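Local coordinates for probable acetyltransferase (Agrobacterium tumefaciens, PDB 2GE3), which probably transfers an acetyl group from acetyl coenzyme A to an acceptor substrate, as a GNAT-family acetyltransferase, at residues Leu102-Met107 against Tyr137-Phe142. Numbering follows the deposited sequence.
Sequences LGARLM and YEKIGF. With ACO (acetyl coenzyme *a), chain E.
Selenomethionine Met-107 lays its SE against the edge of the Tyr-137 ring, 3.6 Å from CD1 and close to the ring plane, a Met-aromatic contact. The same SE lies 3.6 Å from Ile-140 CG1, and the Phe-142 ring approaches it obliquely. An unbranched, flexible methionine side chain, here with selenium in the sulfur's place, suits this site: chi1 (-144°) and chi2 (150°) carry SE to all three neighbours. One turn earlier, Ala-104 and Ile-140 have the nearest CA atoms across the segments (6.9 Å), and small Ala-104 leaves room for Ile-140 CD1, 4.0 Å from Ala-104 CB. Toward acetyl coenzyme A the contact turns polar. Gly-103 N donates to pyrophosphate oxygen O4A (2.9 Å) and Ala-104 N to O1A (3.1 Å); Gly-103, lacking a side chain, lets the cofactor's O6A pass close to the helix start. From helix 131-140, Lys-139 extends NZ to O9A of the 3'-phosphate (3.1 Å), and Tyr-137 OH donates to the acetyl carbonyl O (3.2 Å). Behind this shell, Met-91 of strand 86-93 touches both Met-107 and Tyr-137, while a Schellman motif at Gly-141, whose positive phi glycine readily adopts, bonds Gly-141 N and Phe-142 N back to Tyr-137 O and leads on to Phe-142. Gly-101 N and Asn-99 N add bonds to the cofactor, consistent with the pyrophosphate-binding loop of GNAT enzymes. Apolar packing thus joins two helices that grip one cofactor, and the tyrosine's hydrogen bond would probably orient and polarise the thioester carbonyl.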
loop_
_atom_site.group_PDB
_atom_site.type_symbol
_atom_site.label_atom_id
_atom_site.label_comp_id
_atom_site.label_asym_id
_atom_site.label_seq_id
_atom_site.Cartn_x
_atom_site.Cartn_y
_atom_site.Cartn_z
ATOM N N LEU A 102 -27.213 3.148 -2.371
ATOM C CA LEU A 102 -26.492 2.849 -3.601
ATOM C C LEU A 102 -25.015 2.322 -3.408
ATOM O O LEU A 102 -24.545 1.387 -4.117
ATOM C CB LEU A 102 -26.502 4.084 -4.507
ATOM C CG LEU A 102 -25.755 3.922 -5.829
ATOM C CD1 LEU A 102 -26.534 2.812 -6.735
ATOM C CD2 LEU A 102 -25.723 5.281 -6.506
ATOM N N GLY A 103 -24.317 2.863 -2.427
ATOM C CA GLY A 103 -22.996 2.350 -2.103
ATOM C C GLY A 103 -23.067 0.921 -1.638
ATOM O O GLY A 103 -22.219 0.119 -1.980
ATOM N N ALA A 104 -24.071 0.616 -0.818
ATOM C CA ALA A 104 -24.283 -0.756 -0.336
ATOM C C ALA A 104 -24.497 -1.690 -1.477
ATOM O O ALA A 104 -23.863 -2.728 -1.517
ATOM C CB ALA A 104 -25.412 -0.794 0.667
ATOM N N ARG A 105 -25.279 -1.265 -2.495
ATOM C CA ARG A 105 -25.517 -2.113 -3.662
ATOM C C ARG A 105 -24.306 -2.299 -4.529
ATOM O O ARG A 105 -24.025 -3.379 -4.983
ATOM C CB ARG A 105 -26.656 -1.545 -4.577
ATOM C CG ARG A 105 -28.074 -1.419 -3.990
ATOM C CD ARG A 105 -28.977 -1.361 -5.197
ATOM N NE ARG A 105 -29.448 -0.093 -5.508
ATOM C CZ ARG A 105 -29.747 0.348 -6.730
ATOM N NH1 ARG A 105 -29.527 -0.351 -7.839
ATOM N NH2 ARG A 105 -30.244 1.566 -6.808
ATOM N N LEU A 106 -23.621 -1.215 -4.833
ATOM C CA LEU A 106 -22.348 -1.300 -5.587
ATOM C C LEU A 106 -21.306 -2.181 -4.882
ATOM O O LEU A 106 -20.646 -2.996 -5.550
ATOM C CB LEU A 106 -21.775 0.099 -5.714
ATOM C CG LEU A 106 -21.300 0.898 -6.933
ATOM C CD1 LEU A 106 -21.829 0.534 -8.302
ATOM C CD2 LEU A 106 -21.547 2.445 -6.566
HETATM N N MSE A 107 -21.142 -2.023 -3.558
HETATM C CA MSE A 107 -20.244 -2.877 -2.793
HETATM C C MSE A 107 -20.595 -4.351 -2.849
HETATM O O MSE A 107 -19.739 -5.139 -3.099
HETATM C CB MSE A 107 -20.217 -2.490 -1.323
HETATM C CG MSE A 107 -18.810 -2.639 -0.664
HETATM SE SE MSE A 107 -18.739 -1.208 0.799
HETATM C CE MSE A 107 -19.808 -0.121 -0.283
ATOM N N TYR A 137 -19.092 0.748 5.466
ATOM C CA TYR A 137 -18.178 -0.407 5.543
ATOM C C TYR A 137 -18.490 -1.352 6.703
ATOM O O TYR A 137 -18.459 -2.538 6.537
ATOM C CB TYR A 137 -16.720 0.050 5.639
ATOM C CG TYR A 137 -16.299 0.879 4.490
ATOM C CD1 TYR A 137 -16.822 0.643 3.206
ATOM C CD2 TYR A 137 -15.387 1.956 4.657
ATOM C CE1 TYR A 137 -16.494 1.500 2.086
ATOM C CE2 TYR A 137 -14.970 2.752 3.548
ATOM C CZ TYR A 137 -15.527 2.523 2.275
ATOM O OH TYR A 137 -15.129 3.307 1.206
ATOM N N GLU A 138 -18.784 -0.805 7.890
ATOM C CA GLU A 138 -19.251 -1.667 9.007
ATOM C C GLU A 138 -20.501 -2.504 8.643
ATOM O O GLU A 138 -20.521 -3.681 8.872
ATOM C CB GLU A 138 -19.516 -0.836 10.290
ATOM C CG GLU A 138 -18.140 -0.292 10.793
ATOM C CD GLU A 138 -18.256 0.693 11.956
ATOM O OE1 GLU A 138 -19.369 1.191 12.204
ATOM O OE2 GLU A 138 -17.231 1.021 12.595
ATOM N N LYS A 139 -21.508 -1.863 8.036
ATOM C CA LYS A 139 -22.745 -2.493 7.695
ATOM C C LYS A 139 -22.455 -3.636 6.742
ATOM O O LYS A 139 -22.989 -4.696 6.894
ATOM C CB LYS A 139 -23.656 -1.475 7.016
ATOM C CG LYS A 139 -24.939 -2.013 6.616
ATOM C CD LYS A 139 -25.502 -1.350 5.397
ATOM C CE LYS A 139 -25.532 0.188 5.506
ATOM N NZ LYS A 139 -26.347 0.719 4.311
ATOM N N ILE A 140 -21.623 -3.405 5.722
ATOM C CA ILE A 140 -21.333 -4.457 4.744
ATOM C C ILE A 140 -20.580 -5.642 5.391
ATOM O O ILE A 140 -20.649 -6.703 4.865
ATOM C CB ILE A 140 -20.483 -3.888 3.584
ATOM C CG1 ILE A 140 -21.282 -2.829 2.791
ATOM C CG2 ILE A 140 -19.992 -5.004 2.650
ATOM C CD1 ILE A 140 -22.604 -3.231 2.215
ATOM N N GLY A 141 -19.846 -5.433 6.507
ATOM C CA GLY A 141 -19.171 -6.502 7.214
ATOM C C GLY A 141 -17.619 -6.369 7.185
ATOM O O GLY A 141 -16.927 -7.301 7.560
ATOM N N PHE A 142 -17.058 -5.191 6.841
ATOM C CA PHE A 142 -15.611 -4.961 7.017
ATOM C C PHE A 142 -15.290 -4.896 8.518
ATOM O O PHE A 142 -16.077 -4.419 9.265
ATOM C CB PHE A 142 -15.126 -3.704 6.329
ATOM C CG PHE A 142 -14.969 -3.883 4.861
ATOM C CD1 PHE A 142 -16.092 -3.877 4.015
ATOM C CD2 PHE A 142 -13.697 -4.030 4.300
ATOM C CE1 PHE A 142 -15.944 -4.016 2.638
ATOM C CE2 PHE A 142 -13.539 -4.196 2.906
ATOM C CZ PHE A 142 -14.649 -4.159 2.062
HETATM N N1A ACO E . -22.582 9.287 10.114
HETATM C C2A ACO E . -22.876 8.028 10.439
HETATM N N3A ACO E . -23.546 7.235 9.583
HETATM C C4A ACO E . -23.968 7.706 8.382
HETATM C C5A ACO E . -23.666 9.043 7.965
HETATM C C6A ACO E . -22.930 9.861 8.923
HETATM N N6A ACO E . -22.616 11.159 8.511
HETATM N N7A ACO E . -24.261 9.265 6.725
HETATM C C8A ACO E . -24.849 8.134 6.332
HETATM N N9A ACO E . -24.699 7.231 7.338
HETATM C C1B ACO E . -25.167 5.871 7.270
HETATM C C2B ACO E . -26.536 5.659 6.646
HETATM O O2B ACO E . -27.472 5.688 7.746
HETATM C C3B ACO E . -26.250 4.269 6.061
HETATM O O3B ACO E . -26.193 3.323 7.141
HETATM P P3B ACO E . -27.455 2.472 7.755
HETATM O O7A ACO E . -28.461 3.367 8.470
HETATM O O8A ACO E . -26.625 1.661 8.752
HETATM O O9A ACO E . -28.155 1.919 6.557
HETATM C C4B ACO E . -24.807 4.303 5.554
HETATM O O4B ACO E . -24.172 5.242 6.412
HETATM C C5B ACO E . -24.724 4.840 4.098
HETATM O O5B ACO E . -25.143 3.804 3.222
HETATM P P1A ACO E . -25.380 3.971 1.703
HETATM O O1A ACO E . -25.309 2.577 1.206
HETATM O O2A ACO E . -26.620 4.838 1.746
HETATM O O3A ACO E . -24.051 4.808 1.293
HETATM P P2A ACO E . -23.751 5.699 0.042
HETATM O O4A ACO E . -24.580 5.482 -1.185
HETATM O O5A ACO E . -23.736 7.093 0.607
HETATM O O6A ACO E . -22.221 5.209 -0.316
HETATM C CBP ACO E . -20.044 6.240 0.102
HETATM C CCP ACO E . -21.195 5.399 0.681
HETATM C CDP ACO E . -19.066 6.547 1.285
HETATM C CEP ACO E . -19.328 5.505 -1.031
HETATM C CAP ACO E . -20.539 7.571 -0.596
HETATM O OAP ACO E . -21.230 8.284 0.400
HETATM C C9P ACO E . -19.532 8.520 -1.183
HETATM O O9P ACO E . -19.188 8.394 -2.357
HETATM N N8P ACO E . -19.040 9.511 -0.413
HETATM C C7P ACO E . -17.964 10.368 -0.964
HETATM C C6P ACO E . -16.720 9.611 -1.381
HETATM C C5P ACO E . -16.160 8.582 -0.429
HETATM O O5P ACO E . -16.162 8.728 0.790
HETATM N N4P ACO E . -15.589 7.513 -1.001
HETATM C C3P ACO E . -15.313 6.317 -0.231
HETATM C C2P ACO E . -14.212 6.609 0.760
HETATM S S1P ACO E . -12.679 6.871 -0.097
HETATM C C ACO E . -12.125 6.146 1.303
HETATM O O ACO E . -12.890 5.445 1.908
HETATM C CH3 ACO E . -10.666 6.366 1.617
#